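Local coordinates for protein taurine:2-oxoglutarate aminotransferase (Bifidobacterium kashiwanohense PV20-2, PDB 6JIX) that binds pyridoxal 5'-phosphate and glutamate and probably works as a class-III aminotransferase that passes the amino group of taurine to 2-oxoglutarate, at residues E89-L94 with V110-G115; K135-Y140 with Q206-D211; A214-E219 with E236-L241; G362-I367 with S371-V376; F407-F410 with N415-I418. All coordinates share one frame; numbering follows the deposited sequence.

From the N terminus the five contacts follow one another in series, and none crosses or encloses another. Contact 1 closes a loop of 15 residues, setting helix 89-102 against strand 107-113. Contact 2 spans the longest excursion, 65 residues, and joins strand 135-139 to the C-terminal part of helix 190-208. Contact 3 closes a 16-residue loop, packing strand 213-219 against helix 234-245, and touches contact 2. Contacts 1, 2 and 3 all reach the large mixed sheet, where strands 135-139 and 213-219 are neighbours. Contact 4 is a tight hairpin; contact 5 closes a four-residue loop between 407-410 and strand 415-418, which adjoins strand 370-376 of contact 4. These last two lie across the chain's centre from contact 1.

Contact 1: residues E89-L94 with V110-G115; sequences EPKSRL and VFFTNG
Lys91 and Phe112 stand 8.7 Å apart at their CA atoms, too far for main-chain pairing, and helix 89-102 therefore rests on strand 107-113 through side chains. The strand is an outermost one, within this chain, of the mixed seven-stranded sheet at the core of the large domain of fold type I pyridoxal-phosphate enzymes. Phe112 carries the contact. Its CG lies opposite the carbonyl carbon (chi1 -74°), which aims the ring from the strand at the helix. The far end of the ring meets Leu94: CZ is 3.8 Å from Leu94 CG, and CE1 is 4.0 Å from Leu94 CD2, an oblique approach to the ring. At the ring's edge, near its plane, Lys91 O lies 3.8 Å from Phe112 CE2. The aliphatic part of Lys91 adds its CG, 4.2 Å from Phe112 CE2, before the chain bends at chi3 (75°) and carries NZ off to a hydrogen bond with Tyr86 O. With an alanine in place of Phe112, Leu94 and Lys91 CG would probably lose an apolar partner and a gap would open between helix and sheet. Ser92 OG hydrogen-bonds to Val11 O of the second subunit, while Gly115, beyond the strand, lines the cofactor pocket. Back on the strand, Val110 CG1 covers one face of the Phe112 ring, 3.5 Å above its plane and displaced toward the rim.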
# COMPACT_ATOMS: atom_id res chain seq x y z
N GLU A 89 2.88 -18.88 10.31
CA GLU A 89 3.37 -18.67 11.66
C GLU A 89 3.60 -17.18 11.95
O GLU A 89 3.00 -16.64 12.89
CB GLU A 89 4.65 -19.46 11.90
CG GLU A 89 4.93 -19.62 13.39
CD GLU A 89 6.38 -19.91 13.71
OE1 GLU A 89 6.65 -20.78 14.56
OE2 GLU A 89 7.25 -19.24 13.11
N PRO A 90 4.40 -16.48 11.16
CA PRO A 90 4.67 -15.07 11.47
C PRO A 90 3.42 -14.21 11.53
O PRO A 90 3.36 -13.27 12.34
CB PRO A 90 5.61 -14.63 10.34
CG PRO A 90 6.16 -15.87 9.78
CD PRO A 90 5.15 -16.95 9.99
N LYS A 91 2.42 -14.49 10.69
CA LYS A 91 1.20 -13.68 10.69
C LYS A 91 0.35 -13.96 11.93
O LYS A 91 -0.18 -13.03 12.55
CB LYS A 91 0.43 -13.94 9.40
CG LYS A 91 -0.93 -13.31 9.31
CD LYS A 91 -1.45 -13.39 7.89
CE LYS A 91 -1.93 -14.79 7.53
NZ LYS A 91 -2.34 -14.88 6.11
N SER A 92 0.21 -15.23 12.31
CA SER A 92 -0.54 -15.54 13.53
C SER A 92 0.16 -14.98 14.76
O SER A 92 -0.47 -14.40 15.65
CB SER A 92 -0.73 -17.05 13.65
OG SER A 92 -1.81 -17.49 12.85
N ARG A 93 1.48 -15.15 14.83
CA ARG A 93 2.20 -14.68 15.99
C ARG A 93 2.16 -13.16 16.08
O ARG A 93 2.12 -12.61 17.19
CB ARG A 93 3.64 -15.18 15.94
CG ARG A 93 4.24 -15.46 17.30
CD ARG A 93 5.75 -15.32 17.25
NE ARG A 93 6.36 -16.56 16.80
CZ ARG A 93 6.26 -17.71 17.46
NH1 ARG A 93 5.57 -17.77 18.60
NH2 ARG A 93 6.85 -18.80 16.99
N LEU A 94 2.17 -12.47 14.95
CA LEU A 94 2.23 -11.02 15.03
C LEU A 94 0.88 -10.44 15.43
O LEU A 94 0.82 -9.48 16.21
CB LEU A 94 2.71 -10.43 13.71
CG LEU A 94 3.02 -8.94 13.85
CD1 LEU A 94 3.84 -8.67 15.12
CD2 LEU A 94 3.73 -8.44 12.60
N VAL A 110 -6.24 -8.19 14.10
CA VAL A 110 -5.40 -7.25 13.37
C VAL A 110 -5.61 -7.45 11.87
O VAL A 110 -5.58 -8.58 11.37
CB VAL A 110 -3.92 -7.40 13.75
CG1 VAL A 110 -3.06 -6.55 12.83
CG2 VAL A 110 -3.72 -7.02 15.20
N PHE A 111 -5.83 -6.35 11.15
CA PHE A 111 -5.96 -6.39 9.69
C PHE A 111 -4.68 -5.83 9.08
O PHE A 111 -4.45 -4.62 9.11
CB PHE A 111 -7.18 -5.60 9.22
CG PHE A 111 -7.38 -5.68 7.74
CD1 PHE A 111 -7.82 -6.86 7.15
CD2 PHE A 111 -7.08 -4.60 6.93
CE1 PHE A 111 -7.99 -6.95 5.79
CE2 PHE A 111 -7.25 -4.69 5.57
CZ PHE A 111 -7.71 -5.88 5.00
N PHE A 112 -3.86 -6.71 8.50
CA PHE A 112 -2.55 -6.30 8.02
C PHE A 112 -2.66 -5.67 6.64
O PHE A 112 -3.36 -6.17 5.75
CB PHE A 112 -1.59 -7.49 8.00
CG PHE A 112 -1.10 -7.90 9.37
CD1 PHE A 112 -0.34 -7.03 10.14
CD2 PHE A 112 -1.40 -9.16 9.88
CE1 PHE A 112 0.10 -7.41 11.41
CE2 PHE A 112 -0.98 -9.55 11.14
CZ PHE A 112 -0.23 -8.66 11.91
N THR A 113 -1.91 -4.58 6.45
CA THR A 113 -1.86 -3.85 5.19
C THR A 113 -0.41 -3.65 4.80
O THR A 113 0.49 -4.23 5.41
CB THR A 113 -2.55 -2.50 5.32
OG1 THR A 113 -1.81 -1.71 6.26
CG2 THR A 113 -3.98 -2.68 5.83
N ASN A 114 -0.16 -2.86 3.78
CA ASN A 114 1.20 -2.61 3.31
C ASN A 114 1.85 -1.39 3.93
O ASN A 114 3.07 -1.26 3.85
CB ASN A 114 1.21 -2.49 1.80
CG ASN A 114 1.09 -3.83 1.13
OD1 ASN A 114 1.55 -4.83 1.69
ND2 ASN A 114 0.44 -3.88 -0.03
N GLY A 115 1.06 -0.47 4.48
CA GLY A 115 1.61 0.74 5.03
C GLY A 115 0.57 1.50 5.81
O GLY A 115 -0.44 0.92 6.23

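Contact 2: residues K135-Y140 with Q206-D211; sequences KIFSCY and QYEGPD
Lys135 runs out extended beyond CG from a chi1 of -78°, whereas Glu208 folds at chi2 (-70°), and these two shapes let one ammonium group reach both the side chain and the backbone of the same residue. Lys135 NZ forms a salt bridge with Glu208 OE1 at 2.9 Å, meeting that oxygen nearly along its C-O direction. A second bond, also 2.9 Å, runs from Lys135 NZ to Glu208 O and falls on a lone pair in the carbonyl plane. The two side chains cross at about a right angle, and the lysine ties strand 135-139 to the C-terminal part of helix 190-208. A positive charge at this end of a helix is likely to suit the helix dipole. Directly afterwards Gly209 takes a positive phi and the chain leaves the helix; Glu208 O is also bonded by Ser212 OG. The methylenes of Glu208 serve a different partner: its CG lies 3.5 Å from Phe137 CZ, at the edge of the ring and near its plane, with the ring and carboxylate planes 84° apart. A methionine replacing Lys135 would probably leave the Glu208 carboxylate without its countercharge and free to turn, and would cost Glu208 O its bond from NZ. The contact is structural packing, remote from the cofactor and the bound glutamates. Strand 135-139 runs between strands 213-219 and 171-174, and Phe137 packs against helix 190-208 at Leu201 and Leu205, with Val172 and Ile216 of the flanking strands beside it.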
# COMPACT_ATOMS: atom_id res chain seq x y z
N LYS A 135 -20.38 9.32 7.39
CA LYS A 135 -19.45 10.44 7.54
C LYS A 135 -18.24 10.09 8.39
O LYS A 135 -18.35 9.37 9.39
CB LYS A 135 -20.16 11.64 8.15
CG LYS A 135 -21.03 12.41 7.18
CD LYS A 135 -21.85 13.48 7.88
CE LYS A 135 -23.16 13.75 7.14
NZ LYS A 135 -23.67 15.13 7.37
N ILE A 136 -17.09 10.66 8.03
CA ILE A 136 -15.84 10.58 8.77
C ILE A 136 -15.44 12.00 9.16
O ILE A 136 -15.32 12.87 8.29
CB ILE A 136 -14.71 9.93 7.95
CG1 ILE A 136 -15.07 8.51 7.50
CG2 ILE A 136 -13.39 10.01 8.73
CD1 ILE A 136 -15.18 7.49 8.62
N PHE A 137 -15.23 12.23 10.46
CA PHE A 137 -14.64 13.48 10.94
C PHE A 137 -13.13 13.31 11.09
O PHE A 137 -12.66 12.29 11.62
CB PHE A 137 -15.24 13.89 12.29
CG PHE A 137 -16.46 14.78 12.19
CD1 PHE A 137 -17.51 14.44 11.35
CD2 PHE A 137 -16.55 15.94 12.94
CE1 PHE A 137 -18.63 15.27 11.25
CE2 PHE A 137 -17.68 16.77 12.85
CZ PHE A 137 -18.72 16.43 12.00
N SER A 138 -12.38 14.32 10.66
CA SER A 138 -10.94 14.30 10.90
C SER A 138 -10.41 15.72 10.98
O SER A 138 -11.08 16.68 10.57
CB SER A 138 -10.19 13.51 9.83
OG SER A 138 -10.60 13.88 8.53
N CYS A 139 -9.19 15.84 11.51
CA CYS A 139 -8.64 17.15 11.83
C CYS A 139 -8.02 17.80 10.61
O CYS A 139 -7.40 17.13 9.77
CB CYS A 139 -7.59 17.04 12.92
SG CYS A 139 -8.09 16.14 14.37
N TYR A 140 -8.16 19.13 10.53
CA TYR A 140 -7.47 19.90 9.50
C TYR A 140 -5.95 19.80 9.65
O TYR A 140 -5.22 19.73 8.66
CB TYR A 140 -7.91 21.37 9.55
CG TYR A 140 -9.16 21.69 8.76
CD1 TYR A 140 -9.22 21.46 7.39
CD2 TYR A 140 -10.28 22.25 9.38
CE1 TYR A 140 -10.39 21.77 6.66
CE2 TYR A 140 -11.43 22.57 8.66
CZ TYR A 140 -11.48 22.33 7.30
OH TYR A 140 -12.63 22.64 6.59
N GLN A 206 -23.08 18.10 16.10
CA GLN A 206 -24.53 18.31 16.13
C GLN A 206 -25.04 18.86 14.81
O GLN A 206 -26.11 18.45 14.35
CB GLN A 206 -24.90 19.27 17.26
CG GLN A 206 -25.33 18.59 18.54
CD GLN A 206 -25.14 19.47 19.75
OE1 GLN A 206 -25.77 20.52 19.88
NE2 GLN A 206 -24.26 19.05 20.65
N TYR A 207 -24.30 19.77 14.18
CA TYR A 207 -24.75 20.36 12.93
C TYR A 207 -24.53 19.46 11.72
O TYR A 207 -25.06 19.75 10.64
CB TYR A 207 -24.06 21.73 12.73
CG TYR A 207 -24.88 22.89 13.29
CD1 TYR A 207 -25.83 23.56 12.51
CD2 TYR A 207 -24.73 23.29 14.62
CE1 TYR A 207 -26.60 24.59 13.05
CE2 TYR A 207 -25.48 24.32 15.16
CZ TYR A 207 -26.41 24.97 14.38
OH TYR A 207 -27.14 26.00 14.95
N GLU A 208 -23.81 18.35 11.87
CA GLU A 208 -23.69 17.36 10.81
C GLU A 208 -24.59 16.14 11.02
O GLU A 208 -24.69 15.30 10.13
CB GLU A 208 -22.24 16.89 10.68
CG GLU A 208 -21.28 17.95 10.16
CD GLU A 208 -21.52 18.26 8.71
OE1 GLU A 208 -22.43 17.62 8.13
OE2 GLU A 208 -20.79 19.11 8.14
N GLY A 209 -25.26 16.05 12.18
CA GLY A 209 -26.06 14.89 12.52
C GLY A 209 -25.21 13.77 13.11
O GLY A 209 -24.61 12.97 12.37
N PRO A 210 -25.13 13.70 14.44
CA PRO A 210 -24.22 12.71 15.06
C PRO A 210 -24.54 11.28 14.68
O PRO A 210 -23.63 10.44 14.65
CB PRO A 210 -24.41 12.97 16.57
CG PRO A 210 -24.87 14.41 16.66
CD PRO A 210 -25.72 14.62 15.43
N ASP A 211 -25.80 10.97 14.38
CA ASP A 211 -26.21 9.66 13.90
C ASP A 211 -25.65 9.32 12.53
O ASP A 211 -25.78 8.17 12.10
CB ASP A 211 -27.75 9.56 13.84
CG ASP A 211 -28.35 9.19 15.18
OD1 ASP A 211 -27.57 9.05 16.16
OD2 ASP A 211 -29.59 9.04 15.26

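Contact 3: residues A214-E219 with E236-L241; sequences AAILME and EGVRAL. With PLP (pyridoxal-5'-phosphate), chain G.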
# COMPACT_ATOMS: atom_id res chain seq x y z
N ALA A 214 -19.75 8.01 11.31
CA ALA A 214 -19.28 6.66 11.62
C ALA A 214 -18.07 6.69 12.53
O ALA A 214 -17.94 5.85 13.43
CB ALA A 214 -18.95 5.91 10.34
N ALA A 215 -17.18 7.66 12.34
CA ALA A 215 -15.91 7.65 13.04
C ALA A 215 -15.31 9.05 13.08
O ALA A 215 -15.46 9.85 12.14
CB ALA A 215 -14.93 6.68 12.37
N ILE A 216 -14.61 9.33 14.17
CA ILE A 216 -13.69 10.44 14.24
C ILE A 216 -12.29 9.85 14.13
O ILE A 216 -11.93 8.96 14.91
CB ILE A 216 -13.85 11.23 15.54
CG1 ILE A 216 -15.17 12.00 15.53
CG2 ILE A 216 -12.67 12.18 15.75
CD1 ILE A 216 -15.35 12.84 16.78
N LEU A 217 -11.52 10.32 13.16
CA LEU A 217 -10.18 9.80 12.91
C LEU A 217 -9.15 10.87 13.24
O LEU A 217 -9.17 11.96 12.65
CB LEU A 217 -10.06 9.35 11.45
CG LEU A 217 -8.67 9.18 10.84
CD1 LEU A 217 -7.90 8.04 11.51
CD2 LEU A 217 -8.83 8.92 9.36
N MET A 218 -8.26 10.58 14.18
CA MET A 218 -7.23 11.55 14.55
C MET A 218 -5.93 10.85 14.88
O MET A 218 -5.92 9.75 15.43
CB MET A 218 -7.65 12.51 15.69
CG MET A 218 -8.59 12.01 16.71
SD MET A 218 -9.50 13.41 17.45
CE MET A 218 -8.22 14.56 17.95
N GLU A 219 -4.83 11.46 14.43
CA GLU A 219 -3.51 11.10 14.94
C GLU A 219 -3.47 11.24 16.46
O GLU A 219 -3.84 12.29 17.01
CB GLU A 219 -2.43 12.01 14.35
CG GLU A 219 -2.07 11.78 12.91
CD GLU A 219 -1.08 12.83 12.39
OE1 GLU A 219 0.14 12.55 12.42
OE2 GLU A 219 -1.52 13.92 11.94
N GLU A 236 -9.34 12.83 25.81
CA GLU A 236 -10.34 12.14 26.62
C GLU A 236 -11.74 12.65 26.30
O GLU A 236 -12.70 11.87 26.26
CB GLU A 236 -10.04 12.33 28.11
CG GLU A 236 -8.89 11.48 28.63
CD GLU A 236 -7.53 12.11 28.40
OE1 GLU A 236 -7.47 13.21 27.81
OE2 GLU A 236 -6.52 11.49 28.81
N GLY A 237 -11.86 13.95 26.03
CA GLY A 237 -13.16 14.51 25.70
C GLY A 237 -13.66 14.06 24.34
O GLY A 237 -14.86 13.82 24.16
N VAL A 238 -12.75 13.95 23.37
CA VAL A 238 -13.12 13.37 22.09
C VAL A 238 -13.66 11.96 22.28
O VAL A 238 -14.71 11.61 21.73
CB VAL A 238 -11.92 13.39 21.13
CG1 VAL A 238 -12.31 12.71 19.79
CG2 VAL A 238 -11.46 14.82 20.91
N ARG A 239 -12.96 11.14 23.05
CA ARG A 239 -13.45 9.79 23.35
C ARG A 239 -14.83 9.84 23.99
O ARG A 239 -15.68 8.97 23.75
CB ARG A 239 -12.47 9.05 24.27
CG ARG A 239 -12.93 7.69 24.72
CD ARG A 239 -12.89 6.70 23.58
NE ARG A 239 -14.17 6.55 22.90
CZ ARG A 239 -14.42 5.62 21.98
NH1 ARG A 239 -13.46 4.75 21.65
NH2 ARG A 239 -15.61 5.54 21.40
N ALA A 240 -15.08 10.85 24.82
CA ALA A 240 -16.39 10.99 25.46
C ALA A 240 -17.47 11.31 24.43
O ALA A 240 -18.56 10.72 24.46
CB ALA A 240 -16.32 12.06 26.55
N LEU A 241 -17.19 12.25 23.52
CA LEU A 241 -18.18 12.57 22.49
C LEU A 241 -18.49 11.35 21.63
O LEU A 241 -19.66 11.10 21.31
CB LEU A 241 -17.71 13.73 21.61
CG LEU A 241 -17.38 15.07 22.25
CD1 LEU A 241 -16.72 15.97 21.21
CD2 LEU A 241 -18.65 15.71 22.85
N1 PLP G . -0.52 8.53 9.11
C2 PLP G . 0.46 9.26 9.64
C2A PLP G . 0.33 9.82 11.05
C3 PLP G . 1.65 9.51 8.91
O3 PLP G . 2.69 10.26 9.44
C4 PLP G . 1.80 9.00 7.64
C4A PLP G . 3.11 9.30 6.87
O4A PLP G . 3.77 10.31 7.12
C5 PLP G . 0.72 8.23 7.11
C6 PLP G . -0.44 8.00 7.87
C5A PLP G . 0.84 7.63 5.66
O4P PLP G . 1.64 6.49 5.80
P PLP G . 2.30 5.81 4.48
O1P PLP G . 2.91 4.52 4.82
O2P PLP G . 1.27 5.43 3.49
O3P PLP G . 3.39 6.89 3.79
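Ile216 is the first residue of strand 213-219 in this segment to meet helix 234-245: its CG2 lies 4.1 Å from Val238 CG1. The CA atoms of these two residues are 8.4 Å apart, a spacing that leaves room for side-chain packing but not for backbone pairing. Leu217, next along, turns to the other face of the sheet and touches Asn120 of helix 116-131. Met218 returns to the helix side, where its chain runs out through chi2 (-155°) to put SD 3.7 Å from Val238 CG1. One methyl of Val238 thus touches both strand residues. It can do so because that CG1 stands opposite the backbone N (chi1 177°), reaching from the helix to touch both. The interface is wholly apolar. Glu219 then points back to the cofactor side: its CG lies 3.6 Å from C2A, the methyl carbon of the pyridoxal phosphate. Its carboxylate is steadied by two backbone amides, Gly223 N bonding to OE1 and Tyr143 N to OE2. The strand therefore carries helix packing on one face and a cofactor-pocket residue at its end. Helix 234-245 is the crossover of a beta-alpha-beta unit leading to the parallel strand 248-252, from which Met249 also touches Val238, while Leu198 and Leu201 of helix 190-208 pack beside Val238 and Ile216 respectively.

Contact 4: residues G362-I367 with S371-V376; sequences GEARCI and SALTIV
Thr374 OG1 is gripped end-on by both terminal nitrogens of Arg365, NH1 at 2.9 Å and NH2 at 3.2 Å, so the hydroxyl oxygen accepts two bonds from one guanidinium group. The grip is bent: the oxygen sits 18° out of the guanidinium plane as seen from NH1, and the N-H...O angle there is 143°. It spans the beta hairpin of strands 361-367 and 370-376, in which the axes of segments 362-367 and 371-376 run antiparallel 4.6 Å apart. Arg365 reaches its partner by bending at chi3, which carries the group across to the partner strand with Ala372 O over one of its faces. The guanidinium has further partners. NH1 forms a salt bridge with Glu363 OE1, whose hydrogen bond is weak in geometry, and NE and NH2 donate to the backbone oxygens of Val227 and Gly226. Such a set of acceptors holds the buried charge and fixes its rotation. The same Glu363 carboxylate reaches Arg186 NH2 through OE2. Beneath the guanidinium, Arg365 and Ala372 form a hydrogen-bonded pair, with Arg365 N to Ala372 O at 3.0 Å and nearly straight (174°), and Ala372 N to Arg365 O at 2.8 Å. Gly362 N adds a bond to Thr374 O. The face bearing Ala364 and Leu373 packs on Leu351 of helix 336-357. There this non-hydrogen-bonded pair touches through Ala364 CB and Leu373 CD2, 3.5 Å apart.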
# COMPACT_ATOMS: atom_id res chain seq x y z
N GLY A 362 10.18 29.57 19.21
CA GLY A 362 9.03 29.96 19.99
C GLY A 362 8.55 28.91 20.98
O GLY A 362 8.12 29.26 22.09
N GLU A 363 8.62 27.63 20.62
CA GLU A 363 8.12 26.59 21.52
C GLU A 363 8.87 25.30 21.26
O GLU A 363 9.38 25.07 20.16
CB GLU A 363 6.61 26.35 21.35
CG GLU A 363 5.90 25.76 22.56
CD GLU A 363 4.61 25.04 22.22
OE1 GLU A 363 4.25 24.98 21.02
OE2 GLU A 363 3.95 24.51 23.14
N ALA A 364 8.94 24.46 22.29
CA ALA A 364 9.50 23.13 22.17
C ALA A 364 8.45 22.16 22.67
O ALA A 364 7.83 22.39 23.71
CB ALA A 364 10.80 22.99 22.97
N ARG A 365 8.22 21.11 21.91
CA ARG A 365 7.35 20.03 22.33
C ARG A 365 8.16 18.75 22.23
O ARG A 365 8.94 18.58 21.29
CB ARG A 365 6.09 19.97 21.47
CG ARG A 365 5.21 21.22 21.59
CD ARG A 365 4.13 21.28 20.52
NE ARG A 365 4.71 21.30 19.19
CZ ARG A 365 5.37 22.33 18.66
NH1 ARG A 365 5.53 23.47 19.35
NH2 ARG A 365 5.86 22.24 17.43
N CYS A 366 7.99 17.87 23.21
CA CYS A 366 8.76 16.64 23.23
C CYS A 366 8.04 15.68 24.15
O CYS A 366 7.82 16.01 25.32
CB CYS A 366 10.19 16.87 23.73
SG CYS A 366 11.12 15.30 24.08
N ILE A 367 7.68 14.51 23.64
CA ILE A 367 7.25 13.38 24.46
C ILE A 367 8.02 12.15 23.99
O ILE A 367 7.98 11.81 22.81
CB ILE A 367 5.74 13.15 24.38
CG1 ILE A 367 5.31 12.09 25.39
CG2 ILE A 367 5.32 12.81 22.97
CD1 ILE A 367 3.83 12.00 25.53
N SER A 371 9.50 14.91 19.13
CA SER A 371 9.74 16.29 19.54
C SER A 371 9.85 17.19 18.33
O SER A 371 10.15 16.74 17.22
CB SER A 371 11.03 16.39 20.37
OG SER A 371 12.16 16.54 19.52
N ALA A 372 9.61 18.49 18.56
CA ALA A 372 9.67 19.49 17.50
C ALA A 372 9.87 20.88 18.09
O ALA A 372 9.45 21.16 19.22
CB ALA A 372 8.41 19.47 16.63
N LEU A 373 10.48 21.76 17.30
CA LEU A 373 10.63 23.16 17.63
C LEU A 373 9.80 24.01 16.67
O LEU A 373 9.83 23.78 15.44
CB LEU A 373 12.09 23.58 17.56
CG LEU A 373 13.05 22.84 18.49
CD1 LEU A 373 14.47 23.38 18.32
CD2 LEU A 373 12.60 22.89 19.95
N THR A 374 9.05 24.97 17.21
CA THR A 374 8.40 25.98 16.38
C THR A 374 9.36 27.14 16.15
O THR A 374 9.78 27.82 17.09
CB THR A 374 7.10 26.48 17.01
OG1 THR A 374 6.20 25.37 17.20
CG2 THR A 374 6.47 27.48 16.08
N ILE A 375 9.73 27.34 14.89
CA ILE A 375 10.66 28.39 14.49
C ILE A 375 9.87 29.65 14.14
O ILE A 375 8.88 29.59 13.39
CB ILE A 375 11.52 27.92 13.29
CG1 ILE A 375 12.15 26.57 13.61
CG2 ILE A 375 12.58 28.94 12.96
CD1 ILE A 375 12.88 26.53 14.94
N VAL A 376 10.30 30.78 14.67
CA VAL A 376 9.58 32.04 14.51
C VAL A 376 10.52 33.09 13.93
O VAL A 376 11.73 33.08 14.19
CB VAL A 376 8.98 32.53 15.84
CG1 VAL A 376 7.89 31.57 16.33
CG2 VAL A 376 10.09 32.69 16.87

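Contact 5: residues F407-F410 with N415-I418; sequences FSTF and NINI. With GLU (glutamic acid), chain N.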
# COMPACT_ATOMS: atom_id res chain seq x y z
N PHE A 407 23.58 16.29 10.84
CA PHE A 407 22.35 16.21 11.63
C PHE A 407 21.21 16.16 10.62
O PHE A 407 20.77 17.20 10.12
CB PHE A 407 22.25 17.40 12.58
CG PHE A 407 21.14 17.31 13.57
CD1 PHE A 407 19.82 17.41 13.17
CD2 PHE A 407 21.42 17.13 14.92
CE1 PHE A 407 18.79 17.35 14.10
CE2 PHE A 407 20.40 17.05 15.85
CZ PHE A 407 19.08 17.17 15.45
N SER A 408 20.76 14.95 10.29
CA SER A 408 19.76 14.72 9.25
C SER A 408 18.37 14.67 9.87
O SER A 408 18.08 13.78 10.68
CB SER A 408 20.05 13.42 8.49
OG SER A 408 18.85 12.83 8.02
N THR A 409 17.51 15.59 9.46
CA THR A 409 16.13 15.61 9.92
C THR A 409 15.27 16.27 8.85
O THR A 409 15.73 16.56 7.74
CB THR A 409 16.03 16.30 11.29
OG1 THR A 409 14.76 16.02 11.89
CG2 THR A 409 16.23 17.82 11.17
N PHE A 410 14.00 16.49 9.18
CA PHE A 410 13.07 17.16 8.28
C PHE A 410 12.04 17.87 9.13
O PHE A 410 12.00 17.72 10.36
CB PHE A 410 12.39 16.17 7.31
CG PHE A 410 11.27 15.37 7.94
CD1 PHE A 410 11.54 14.28 8.77
CD2 PHE A 410 9.93 15.70 7.69
CE1 PHE A 410 10.50 13.55 9.36
CE2 PHE A 410 8.89 14.97 8.28
CZ PHE A 410 9.17 13.90 9.11
N ASN A 415 8.22 24.02 11.44
CA ASN A 415 8.79 23.17 12.48
C ASN A 415 10.03 22.45 12.03
O ASN A 415 10.22 22.15 10.84
CB ASN A 415 7.79 22.14 12.97
CG ASN A 415 6.48 22.76 13.33
OD1 ASN A 415 5.53 22.74 12.53
ND2 ASN A 415 6.43 23.38 14.50
N ILE A 416 10.88 22.17 13.01
CA ILE A 416 11.96 21.20 12.89
C ILE A 416 11.60 20.03 13.79
O ILE A 416 11.29 20.21 14.97
CB ILE A 416 13.32 21.80 13.29
CG1 ILE A 416 13.54 23.14 12.56
CG2 ILE A 416 14.41 20.85 12.90
CD1 ILE A 416 14.84 23.81 12.86
N ASN A 417 11.60 18.83 13.22
CA ASN A 417 11.41 17.64 14.02
C ASN A 417 12.73 17.19 14.61
O ASN A 417 13.79 17.35 14.00
CB ASN A 417 10.83 16.50 13.18
CG ASN A 417 9.48 16.85 12.58
OD1 ASN A 417 8.66 17.50 13.23
ND2 ASN A 417 9.24 16.41 11.34
N ILE A 418 12.65 16.61 15.80
CA ILE A 418 13.75 15.85 16.35
C ILE A 418 13.14 14.54 16.84
O ILE A 418 12.47 14.51 17.88
CB ILE A 418 14.50 16.59 17.46
CG1 ILE A 418 15.06 17.90 16.91
CG2 ILE A 418 15.64 15.73 17.97
CD1 ILE A 418 14.17 19.14 17.19
N GLU N . 15.47 14.29 5.57
CA GLU N . 14.94 13.16 6.32
C GLU N . 15.88 11.96 6.29
O GLU N . 16.66 11.70 7.27
CB GLU N . 13.62 12.77 5.67
CG GLU N . 13.78 12.74 4.17
CD GLU N . 12.45 12.52 3.47
OE1 GLU N . 11.51 13.25 3.86
OE2 GLU N . 12.29 11.65 2.54
OXT GLU N . 15.86 11.23 5.26
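Asn417 sets its amide nitrogen over the face of the Phe410 ring: ND2 stands 3.3 Å above the ring plane, displaced toward the rim, and the ring and amide planes are 77° apart. It is thus the nitrogen end of the amide that lies over the ring face. Phe410 CG occupies the position between backbone N and carbonyl carbon (chi1 78°), which folds the ring back toward strand 415-418. The backbones are tied as well, by Asn417 N to Phe410 O at 3.1 Å. One residue earlier, Thr409 OG1 donates to Asn417 O at 2.7 Å, coming from 48° out of the carbonyl plane and not along a lone pair. Around these polar bonds the packing is apolar: Thr409 CG2 meets Ile416 CG2 at 3.9 Å, and Ile418 CG1 lies at the edge of the Phe407 ring, 4.3 Å from CZ. The segment 407-410 also meets a bound glutamate, whose amino N bonds to Thr409 O at 3.2 Å and whose CB is 4.0 Å from Phe410 CB; Tyr86 of the second subunit packs on Ser408 here. The contact couples two sheets. The short, weakly bonded strand 407-408 lies beside strand 48-51, strand 415-418 borders strand 370-376, and helix 426-447 packs on Phe407 through Lys435 and on Ile418 through Leu436.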